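Phosphoribosylaminoimidazole-succinocarboxamide synthase (Pyrococcus horikoshii, PDB 4O7T) catalyses the ATP-dependent joining of L-aspartate to 5-amino-1-(5-phospho-D-ribosyl)imidazole-4-carboxylate in de novo purine biosynthesis. Local coordinates at residues L88-R93 with P115-Y120; I170-K175 with T196-D201. All coordinates share one frame; numbering follows the deposited sequence.

Interaction 1: L88-R93 with P115-Y120; sequences LEVVVR and PIVELY. With TMP (thymidine-5'-phosphate), chain B.
Val90 touches two side chains on one face of an antiparallel strand pair: its CG1 lies 3.9 Å from Val117 CG1, and its CG2 runs alongside Leu119 CD2. Val92 CG1 approaches Pro115 CB at 4.2 Å. This face is shut in by helix 143-165, on which Val92 and Val117 press. Six backbone hydrogen bonds fix the register, two each for Glu89-Tyr120, Val91-Glu118 and Arg93-Ile116. The other face mixes Val91 with the polar groups of Arg93, Glu118 and Tyr120 and is turned to the bound nucleotide. There Val91 CG2 rests obliquely against the partly exposed Tyr120 ring, 3.7 Å from CE2. The Arg93 chain, bent at its third torsion (77°), swings NH1 to within 2.7 Å of Glu118 OE1. Tyr120 OH donates to Glu118 OE1 from the opposite face of the carboxylate, also at 2.7 Å. Arg93 gives NH1 to O2P (3.0 Å) and NH2 to O3P (2.7 Å) of the thymidine phosphate. A methionine in its place would probably leave the phosphate without two of its bonds and the Glu118 carboxylate without its cation. Glu118, gripped from both faces, probably acts as a second-shell residue orienting Arg93, consistent with a phosphate-binding pocket.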
ATOM      1  N   LEU A  88       5.880  -5.207  11.527  1.00 13.32           N
ATOM      2  CA  LEU A  88       5.217  -4.025  10.962  1.00 13.06           C
ATOM      3  C   LEU A  88       5.732  -2.709  11.519  1.00 13.32           C
ATOM      4  O   LEU A  88       6.129  -2.606  12.693  1.00 13.04           O
ATOM      5  CB  LEU A  88       3.689  -4.075  11.196  1.00 13.35           C
ATOM      6  CG  LEU A  88       2.874  -5.253  10.623  1.00 13.40           C
ATOM      7  CD1 LEU A  88       1.466  -5.261  11.214  1.00 13.63           C
ATOM      8  CD2 LEU A  88       2.835  -5.207   9.104  1.00 13.24           C
ATOM      9  N   GLU A  89       5.710  -1.695  10.662  1.00 13.34           N
ATOM     10  CA  GLU A  89       5.749  -0.320  11.111  1.00 14.07           C
ATOM     11  C   GLU A  89       4.390   0.270  10.737  1.00 13.25           C
ATOM     12  O   GLU A  89       3.963   0.183   9.583  1.00 13.08           O
ATOM     13  CB  GLU A  89       6.941   0.422  10.496  1.00 16.18           C
ATOM     14  CG  GLU A  89       8.258  -0.233  10.909  1.00 19.08           C
ATOM     15  CD  GLU A  89       9.514   0.481  10.434  1.00 22.57           C
ATOM     16  OE1 GLU A  89      10.589  -0.160  10.471  1.00 24.47           O
ATOM     17  OE2 GLU A  89       9.459   1.669  10.042  1.00 23.22           O
ATOM     18  N   VAL A  90       3.689   0.802  11.737  1.00 12.34           N
ATOM     19  CA  VAL A  90       2.330   1.293  11.566  1.00 11.61           C
ATOM     20  C   VAL A  90       2.396   2.811  11.649  1.00 11.53           C
ATOM     21  O   VAL A  90       2.734   3.381  12.696  1.00 11.81           O
ATOM     22  CB  VAL A  90       1.383   0.726  12.649  1.00 11.51           C
ATOM     23  CG1 VAL A  90      -0.064   1.159  12.388  1.00 11.14           C
ATOM     24  CG2 VAL A  90       1.476  -0.794  12.668  1.00 11.36           C
ATOM     25  N   VAL A  91       2.092   3.466  10.540  1.00 10.95           N
ATOM     26  CA  VAL A  91       2.281   4.893  10.461  1.00 10.65           C
ATOM     27  C   VAL A  91       0.916   5.583  10.466  1.00 10.88           C
ATOM     28  O   VAL A  91       0.030   5.259   9.659  1.00 10.76           O
ATOM     29  CB  VAL A  91       3.120   5.307   9.216  1.00 10.44           C
ATOM     30  CG1 VAL A  91       3.182   6.832   9.081  1.00 10.11           C
ATOM     31  CG2 VAL A  91       4.524   4.722   9.274  1.00 10.16           C
ATOM     32  N   VAL A  92       0.750   6.531  11.386  1.00 10.96           N
ATOM     33  CA  VAL A  92      -0.459   7.347  11.422  1.00 11.33           C
ATOM     34  C   VAL A  92      -0.123   8.775  10.975  1.00 11.48           C
ATOM     35  O   VAL A  92       0.888   9.343  11.401  1.00 11.10           O
ATOM     36  CB  VAL A  92      -1.112   7.363  12.822  1.00 11.29           C
ATOM     37  CG1 VAL A  92      -2.452   8.092  12.766  1.00 11.12           C
ATOM     38  CG2 VAL A  92      -1.297   5.944  13.352  1.00 10.82           C
ATOM     39  N   ARG A  93      -0.961   9.339  10.103  1.00 11.46           N
ATOM     40  CA  ARG A  93      -0.662  10.629   9.467  1.00 11.73           C
ATOM     41  C   ARG A  93      -1.858  11.588   9.545  1.00 12.20           C
ATOM     42  O   ARG A  93      -2.976  11.223   9.171  1.00 11.90           O
ATOM     43  CB  ARG A  93      -0.213  10.409   8.008  1.00 11.42           C
ATOM     44  CG  ARG A  93       0.636   9.139   7.783  1.00 11.22           C
ATOM     45  CD  ARG A  93       1.142   8.972   6.342  1.00 11.21           C
ATOM     46  NE  ARG A  93       2.271   9.853   6.081  1.00 10.98           N
ATOM     47  CZ  ARG A  93       3.527   9.483   5.827  1.00 10.96           C
ATOM     48  NH1 ARG A  93       3.876   8.194   5.718  1.00 10.20           N
ATOM     49  NH2 ARG A  93       4.445  10.444   5.659  1.00 10.24           N
ATOM     50  N   PRO A 115      -7.462  10.946   9.766  1.00 15.00           N
ATOM     51  CA  PRO A 115      -6.118  10.353   9.769  1.00 14.31           C
ATOM     52  C   PRO A 115      -5.958   9.236   8.734  1.00 13.91           C
ATOM     53  O   PRO A 115      -6.925   8.533   8.416  1.00 13.86           O
ATOM     54  CB  PRO A 115      -5.976   9.808  11.197  1.00 14.66           C
ATOM     55  CG  PRO A 115      -7.004  10.566  12.008  1.00 14.88           C
ATOM     56  CD  PRO A 115      -8.150  10.772  11.063  1.00 14.46           C
ATOM     57  N   ILE A 116      -4.745   9.094   8.203  1.00 12.96           N
ATOM     58  CA  ILE A 116      -4.389   7.970   7.333  1.00 12.36           C
ATOM     59  C   ILE A 116      -3.517   6.976   8.111  1.00 12.28           C
ATOM     60  O   ILE A 116      -2.579   7.377   8.794  1.00 12.28           O
ATOM     61  CB  ILE A 116      -3.613   8.456   6.097  1.00 12.16           C
ATOM     62  CG1 ILE A 116      -4.557   9.199   5.152  1.00 11.93           C
ATOM     63  CG2 ILE A 116      -2.923   7.285   5.390  1.00 12.24           C
ATOM     64  CD1 ILE A 116      -3.841   9.896   4.011  1.00 12.12           C
ATOM     65  N   VAL A 117      -3.836   5.689   8.018  1.00 11.97           N
ATOM     66  CA  VAL A 117      -2.994   4.647   8.625  1.00 11.94           C
ATOM     67  C   VAL A 117      -2.331   3.897   7.484  1.00 11.84           C
ATOM     68  O   VAL A 117      -3.003   3.483   6.540  1.00 12.50           O
ATOM     69  CB  VAL A 117      -3.803   3.661   9.506  1.00 11.93           C
ATOM     70  CG1 VAL A 117      -2.869   2.709  10.243  1.00 11.79           C
ATOM     71  CG2 VAL A 117      -4.649   4.428  10.517  1.00 11.90           C
ATOM     72  N   GLU A 118      -1.012   3.770   7.551  1.00 11.48           N
ATOM     73  CA  GLU A 118      -0.241   3.007   6.564  1.00 11.52           C
ATOM     74  C   GLU A 118       0.486   1.846   7.260  1.00 11.29           C
ATOM     75  O   GLU A 118       0.968   1.994   8.385  1.00 11.48           O
ATOM     76  CB  GLU A 118       0.786   3.904   5.855  1.00 11.25           C
ATOM     77  CG  GLU A 118       0.185   5.107   5.119  1.00 11.07           C
ATOM     78  CD  GLU A 118       1.240   6.036   4.519  1.00 11.59           C
ATOM     79  OE1 GLU A 118       2.415   6.020   4.972  1.00 11.44           O
ATOM     80  OE2 GLU A 118       0.897   6.806   3.587  1.00 11.36           O
ATOM     81  N   LEU A 119       0.541   0.702   6.590  1.00 11.15           N
ATOM     82  CA  LEU A 119       1.275  -0.456   7.078  1.00 11.44           C
ATOM     83  C   LEU A 119       2.529  -0.647   6.246  1.00 11.83           C
ATOM     84  O   LEU A 119       2.465  -0.609   5.007  1.00 11.61           O
ATOM     85  CB  LEU A 119       0.416  -1.719   6.996  1.00 11.41           C
ATOM     86  CG  LEU A 119      -0.926  -1.655   7.730  1.00 11.48           C
ATOM     87  CD1 LEU A 119      -1.793  -2.856   7.373  1.00 11.05           C
ATOM     88  CD2 LEU A 119      -0.717  -1.537   9.242  1.00 11.42           C
ATOM     89  N   TYR A 120       3.657  -0.849   6.926  1.00 11.80           N
ATOM     90  CA  TYR A 120       4.920  -1.167   6.268  1.00 12.53           C
ATOM     91  C   TYR A 120       5.465  -2.474   6.808  1.00 12.89           C
ATOM     92  O   TYR A 120       5.461  -2.710   8.014  1.00 12.77           O
ATOM     93  CB  TYR A 120       5.943  -0.059   6.489  1.00 12.25           C
ATOM     94  CG  TYR A 120       5.571   1.224   5.788  1.00 12.60           C
ATOM     95  CD1 TYR A 120       6.005   1.476   4.486  1.00 12.51           C
ATOM     96  CD2 TYR A 120       4.771   2.175   6.423  1.00 12.23           C
ATOM     97  CE1 TYR A 120       5.668   2.658   3.840  1.00 13.06           C
ATOM     98  CE2 TYR A 120       4.417   3.360   5.784  1.00 13.14           C
ATOM     99  CZ  TYR A 120       4.872   3.599   4.496  1.00 13.07           C
ATOM    100  OH  TYR A 120       4.523   4.782   3.869  1.00 13.54           O
TER
HETATM  101  P   TMP B 301       7.682   8.770   6.011  1.00 12.48           P
HETATM  102  O1P TMP B 301       9.130   8.560   5.745  1.00 12.05           O
HETATM  103  O2P TMP B 301       6.826   7.607   5.544  1.00 11.83           O
HETATM  104  O3P TMP B 301       7.129  10.138   5.684  1.00 12.19           O
HETATM  105  O5' TMP B 301       7.640   8.719   7.616  1.00 12.70           O
HETATM  106  C5' TMP B 301       6.412   8.781   8.353  1.00 13.21           C
HETATM  107  C4' TMP B 301       6.706   8.821   9.849  1.00 14.13           C
HETATM  108  O4' TMP B 301       7.231   7.562  10.289  1.00 14.81           O
HETATM  109  C3' TMP B 301       7.733   9.883  10.249  1.00 14.41           C
HETATM  110  O3' TMP B 301       7.250  10.511  11.426  1.00 13.93           O
HETATM  111  C2' TMP B 301       8.974   9.156  10.689  1.00 15.09           C
HETATM  112  C1' TMP B 301       8.505   7.726  10.932  1.00 15.83           C
HETATM  113  N1  TMP B 301       9.485   6.750  10.429  1.00 17.64           N
HETATM  114  C2  TMP B 301      10.217   5.949  11.349  1.00 18.13           C
HETATM  115  O2  TMP B 301      10.029   6.094  12.573  1.00 17.45           O
HETATM  116  N3  TMP B 301      11.116   5.037  10.927  1.00 18.80           N
HETATM  117  C4  TMP B 301      11.351   4.871   9.610  1.00 20.01           C
HETATM  118  O4  TMP B 301      12.199   4.038   9.216  1.00 21.38           O
HETATM  119  C5  TMP B 301      10.599   5.685   8.613  1.00 19.32           C
HETATM  120  C5M TMP B 301      10.828   5.530   7.123  1.00 19.23           C
HETATM  121  C6  TMP B 301       9.683   6.613   9.094  1.00 18.82           C

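Interaction 2: I170-K175 with T196-D201; sequences ILVDFK and TCRFWD. With TMP (thymidine-5'-phosphate), chain B.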
ATOM      1  N   ILE A 170       1.974  20.508  16.752  1.00 18.21           N
ATOM      2  CA  ILE A 170       1.194  19.718  15.809  1.00 18.36           C
ATOM      3  C   ILE A 170       1.832  18.347  15.626  1.00 16.82           C
ATOM      4  O   ILE A 170       2.998  18.244  15.254  1.00 16.86           O
ATOM      5  CB  ILE A 170       1.092  20.418  14.438  1.00 19.21           C
ATOM      6  CG1 ILE A 170       0.333  21.750  14.578  1.00 20.06           C
ATOM      7  CG2 ILE A 170       0.413  19.510  13.416  1.00 19.09           C
ATOM      8  CD1 ILE A 170       0.487  22.659  13.376  1.00 21.22           C
ATOM      9  N   LEU A 171       1.070  17.298  15.910  1.00 16.01           N
ATOM     10  CA  LEU A 171       1.506  15.940  15.597  1.00 14.41           C
ATOM     11  C   LEU A 171       1.194  15.657  14.123  1.00 13.94           C
ATOM     12  O   LEU A 171       0.050  15.402  13.746  1.00 14.24           O
ATOM     13  CB  LEU A 171       0.836  14.920  16.519  1.00 14.07           C
ATOM     14  CG  LEU A 171       1.181  13.439  16.277  1.00 13.66           C
ATOM     15  CD1 LEU A 171       2.659  13.148  16.499  1.00 13.31           C
ATOM     16  CD2 LEU A 171       0.316  12.580  17.179  1.00 13.71           C
ATOM     17  N   VAL A 172       2.229  15.729  13.297  1.00 13.01           N
ATOM     18  CA  VAL A 172       2.091  15.655  11.845  1.00 12.42           C
ATOM     19  C   VAL A 172       1.832  14.198  11.407  1.00 12.30           C
ATOM     20  O   VAL A 172       0.850  13.910  10.699  1.00 11.74           O
ATOM     21  CB  VAL A 172       3.350  16.265  11.194  1.00 12.36           C
ATOM     22  CG1 VAL A 172       3.478  15.928   9.710  1.00 12.25           C
ATOM     23  CG2 VAL A 172       3.351  17.771  11.438  1.00 12.57           C
ATOM     24  N   ASP A 173       2.718  13.300  11.852  1.00 11.51           N
ATOM     25  CA  ASP A 173       2.626  11.858  11.577  1.00 11.30           C
ATOM     26  C   ASP A 173       3.556  11.146  12.545  1.00 11.39           C
ATOM     27  O   ASP A 173       4.317  11.813  13.246  1.00 11.54           O
ATOM     28  CB  ASP A 173       2.923  11.507  10.094  1.00 10.85           C
ATOM     29  CG  ASP A 173       4.321  11.961   9.618  1.00 10.72           C
ATOM     30  OD1 ASP A 173       5.291  11.895  10.378  1.00 10.29           O
ATOM     31  OD2 ASP A 173       4.454  12.364   8.452  1.00 10.96           O
ATOM     32  N   PHE A 174       3.486   9.812  12.615  1.00 11.18           N
ATOM     33  CA  PHE A 174       4.363   9.052  13.524  1.00 10.97           C
ATOM     34  C   PHE A 174       4.310   7.568  13.242  1.00 10.71           C
ATOM     35  O   PHE A 174       3.365   7.077  12.638  1.00 10.58           O
ATOM     36  CB  PHE A 174       4.024   9.325  15.013  1.00 11.13           C
ATOM     37  CG  PHE A 174       2.637   8.890  15.423  1.00 11.26           C
ATOM     38  CD1 PHE A 174       2.429   7.648  16.026  1.00 11.49           C
ATOM     39  CD2 PHE A 174       1.544   9.722  15.220  1.00 11.25           C
ATOM     40  CE1 PHE A 174       1.158   7.240  16.409  1.00 11.45           C
ATOM     41  CE2 PHE A 174       0.265   9.329  15.606  1.00 11.64           C
ATOM     42  CZ  PHE A 174       0.068   8.077  16.197  1.00 11.38           C
ATOM     43  N   LYS A 175       5.323   6.855  13.708  1.00 10.72           N
ATOM     44  CA  LYS A 175       5.434   5.420  13.474  1.00 10.38           C
ATOM     45  C   LYS A 175       5.345   4.643  14.792  1.00 10.53           C
ATOM     46  O   LYS A 175       6.032   4.980  15.780  1.00 10.28           O
ATOM     47  CB  LYS A 175       6.751   5.098  12.751  1.00 10.73           C
ATOM     48  CG  LYS A 175       6.915   3.621  12.353  1.00 11.18           C
ATOM     49  CD  LYS A 175       7.600   2.766  13.432  1.00 11.24           C
ATOM     50  CE  LYS A 175       9.107   3.080  13.563  1.00 11.87           C
ATOM     51  NZ  LYS A 175       9.713   2.463  14.783  1.00 12.34           N
ATOM     52  N   THR A 196      10.816   9.074  15.756  1.00 13.26           N
ATOM     53  CA  THR A 196       9.743   8.282  15.149  1.00 13.66           C
ATOM     54  C   THR A 196       8.418   9.039  14.952  1.00 13.91           C
ATOM     55  O   THR A 196       7.391   8.433  14.591  1.00 13.11           O
ATOM     56  CB  THR A 196       9.516   6.969  15.938  1.00 13.66           C
ATOM     57  OG1 THR A 196       9.186   7.280  17.295  1.00 13.48           O
ATOM     58  CG2 THR A 196      10.788   6.115  15.924  1.00 13.29           C
ATOM     59  N   CYS A 197       8.458  10.359  15.176  1.00 14.02           N
ATOM     60  CA  CYS A 197       7.305  11.251  14.967  1.00 14.28           C
ATOM     61  C   CYS A 197       7.739  12.504  14.220  1.00 14.48           C
ATOM     62  O   CYS A 197       8.918  12.874  14.240  1.00 14.49           O
ATOM     63  CB  CYS A 197       6.695  11.719  16.298  1.00 14.07           C
ATOM     64  SG  CYS A 197       6.319  10.463  17.549  1.00 14.46           S
ATOM     65  N   ARG A 198       6.778  13.158  13.574  1.00 14.50           N
ATOM     66  CA  ARG A 198       6.963  14.533  13.127  1.00 14.82           C
ATOM     67  C   ARG A 198       6.221  15.483  14.080  1.00 15.18           C
ATOM     68  O   ARG A 198       5.024  15.311  14.341  1.00 14.39           O
ATOM     69  CB  ARG A 198       6.548  14.727  11.656  1.00 14.22           C
ATOM     70  CG  ARG A 198       7.556  14.138  10.656  1.00 14.18           C
ATOM     71  CD  ARG A 198       7.285  14.549   9.213  1.00 13.82           C
ATOM     72  NE  ARG A 198       8.334  14.036   8.321  1.00 13.36           N
ATOM     73  CZ  ARG A 198       8.217  12.944   7.567  1.00 13.61           C
ATOM     74  NH1 ARG A 198       7.083  12.251   7.534  1.00 12.86           N
ATOM     75  NH2 ARG A 198       9.229  12.560   6.807  1.00 13.85           N
ATOM     76  N   PHE A 199       6.965  16.448  14.621  1.00 15.87           N
ATOM     77  CA  PHE A 199       6.436  17.465  15.523  1.00 17.23           C
ATOM     78  C   PHE A 199       6.698  18.851  14.919  1.00 18.79           C
ATOM     79  O   PHE A 199       7.853  19.233  14.729  1.00 19.39           O
ATOM     80  CB  PHE A 199       7.127  17.408  16.890  1.00 16.77           C
ATOM     81  CG  PHE A 199       6.974  16.094  17.637  1.00 17.12           C
ATOM     82  CD1 PHE A 199       5.714  15.540  17.894  1.00 17.01           C
ATOM     83  CD2 PHE A 199       8.099  15.443  18.149  1.00 16.66           C
ATOM     84  CE1 PHE A 199       5.589  14.354  18.612  1.00 16.63           C
ATOM     85  CE2 PHE A 199       7.976  14.261  18.876  1.00 16.64           C
ATOM     86  CZ  PHE A 199       6.722  13.714  19.111  1.00 16.89           C
ATOM     87  N   TRP A 200       5.637  19.605  14.628  1.00 20.06           N
ATOM     88  CA  TRP A 200       5.785  20.981  14.139  1.00 21.28           C
ATOM     89  C   TRP A 200       5.333  21.987  15.158  1.00 22.36           C
ATOM     90  O   TRP A 200       4.320  21.776  15.837  1.00 21.86           O
ATOM     91  CB  TRP A 200       4.981  21.216  12.869  1.00 20.84           C
ATOM     92  CG  TRP A 200       5.484  20.507  11.640  1.00 20.91           C
ATOM     93  CD1 TRP A 200       6.610  19.691  11.524  1.00 20.81           C
ATOM     94  CD2 TRP A 200       4.904  20.557  10.292  1.00 20.60           C
ATOM     95  NE1 TRP A 200       6.740  19.222  10.251  1.00 20.87           N
ATOM     96  CE2 TRP A 200       5.754  19.705   9.453  1.00 20.82           C
ATOM     97  CE3 TRP A 200       3.795  21.174   9.724  1.00 21.50           C
ATOM     98  CZ2 TRP A 200       5.497  19.511   8.100  1.00 20.59           C
ATOM     99  CZ3 TRP A 200       3.546  20.973   8.355  1.00 21.66           C
ATOM    100  CH2 TRP A 200       4.373  20.153   7.565  1.00 21.47           C
ATOM    101  N   ASP A 201       6.050  23.105  15.263  1.00 23.49           N
ATOM    102  CA  ASP A 201       5.542  24.207  16.084  1.00 24.53           C
ATOM    103  C   ASP A 201       4.241  24.703  15.452  1.00 25.40           C
ATOM    104  O   ASP A 201       4.189  24.896  14.242  1.00 24.94           O
ATOM    105  CB  ASP A 201       6.537  25.355  16.181  1.00 24.58           C
ATOM    106  CG  ASP A 201       5.968  26.530  16.946  1.00 24.40           C
ATOM    107  OD1 ASP A 201       5.952  26.467  18.187  1.00 23.36           O
ATOM    108  OD2 ASP A 201       5.496  27.489  16.298  1.00 24.77           O
TER
HETATM  109  P   TMP B 301       7.682   8.770   6.011  1.00 12.48           P
HETATM  110  O1P TMP B 301       9.130   8.560   5.745  1.00 12.05           O
HETATM  111  O2P TMP B 301       6.826   7.607   5.544  1.00 11.83           O
HETATM  112  O3P TMP B 301       7.129  10.138   5.684  1.00 12.19           O
HETATM  113  O5' TMP B 301       7.640   8.719   7.616  1.00 12.70           O
HETATM  114  C5' TMP B 301       6.412   8.781   8.353  1.00 13.21           C
HETATM  115  C4' TMP B 301       6.706   8.821   9.849  1.00 14.13           C
HETATM  116  O4' TMP B 301       7.231   7.562  10.289  1.00 14.81           O
HETATM  117  C3' TMP B 301       7.733   9.883  10.249  1.00 14.41           C
HETATM  118  O3' TMP B 301       7.250  10.511  11.426  1.00 13.93           O
HETATM  119  C2' TMP B 301       8.974   9.156  10.689  1.00 15.09           C
HETATM  120  C1' TMP B 301       8.505   7.726  10.932  1.00 15.83           C
HETATM  121  N1  TMP B 301       9.485   6.750  10.429  1.00 17.64           N
HETATM  122  C2  TMP B 301      10.217   5.949  11.349  1.00 18.13           C
HETATM  123  O2  TMP B 301      10.029   6.094  12.573  1.00 17.45           O
HETATM  124  N3  TMP B 301      11.116   5.037  10.927  1.00 18.80           N
HETATM  125  C4  TMP B 301      11.351   4.871   9.610  1.00 20.01           C
HETATM  126  O4  TMP B 301      12.199   4.038   9.216  1.00 21.38           O
HETATM  127  C5  TMP B 301      10.599   5.685   8.613  1.00 19.32           C
HETATM  128  C5M TMP B 301      10.828   5.530   7.123  1.00 19.23           C
HETATM  129  C6  TMP B 301       9.683   6.613   9.094  1.00 18.82           C
HETATM  130  O   HOH W   1       6.479   7.232  17.361  1.00 15.84           O
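Val172 CG2 sits over one face of the Trp200 indole, 3.4 Å from the centroid of its five-membered ring and 14° off the normal, a close CH-pi contact. The Arg198 guanidinium has Asp173 OD2 and the thymidine phosphate oxygen O3P at its edge, both in its plane, and C3' of the sugar over one face. Phe199, on the other side of the sheet, takes Cys197 CB on a face near the rim, while Leu171 CD1 comes to its CE1 obliquely. The strands run antiparallel, but Val172 and Asp173 together stand opposite Arg198: Val172 N donates to Arg198 O, and Arg198 N to Asp173 O. This extra residue, with helix-like backbone angles at Val172, makes a beta bulge that breaks strand 169-180 and turns the Val172 side chain toward strand 197-201. Asp173, the second bulge residue, has CG between the backbone N and carbonyl carbon (chi1 58°); Asp173 OD1 accepts from the sugar O3' at 2.6 Å, and OD2 takes Arg198 NH1 on its syn side at 2.8 Å, with Arg93 a long, weak further partner. Arg198 NH1 also donates to O3P of the thymidine phosphate at 2.8 Å. Arg198 runs extended from CG to NE, where Asp211 forms a second salt bridge. Farther along, Lys175 CE and Thr196 CG2 border the base oxygen O2, 3.3 Å and 3.4 Å away; the Lys175 ammonium pairs instead with Glu177 and Asp190. Between Lys175 O and Thr196 OG1 a water donates to the former and hydrogen-bonds to the latter, which accepts from Ser193 N.

In the fold
After the N-terminal strands and helix 45-62 comes strand 84-93, and interaction 1 closes when strand 111-121 returns beside it after 21 intervening residues, none of them helical. The chain then passes through helices 133-138 and 143-165 before strand 169-180. Strand 186-188 follows, and strand 197-201 closes interaction 2 over a span of 20 residues. The two contacts therefore lie in series, neither nested nor crossed. Strands 84-93 and 169-180 are neighbours in one antiparallel sheet, joined by backbone bonds that include Val92-Phe174 and Val90-Leu176, so the order is 115-120, 88-93, 170-175, 196-201. Both contacts reach the same nucleotide, which probably marks the site of the phosphoribosyl substrate.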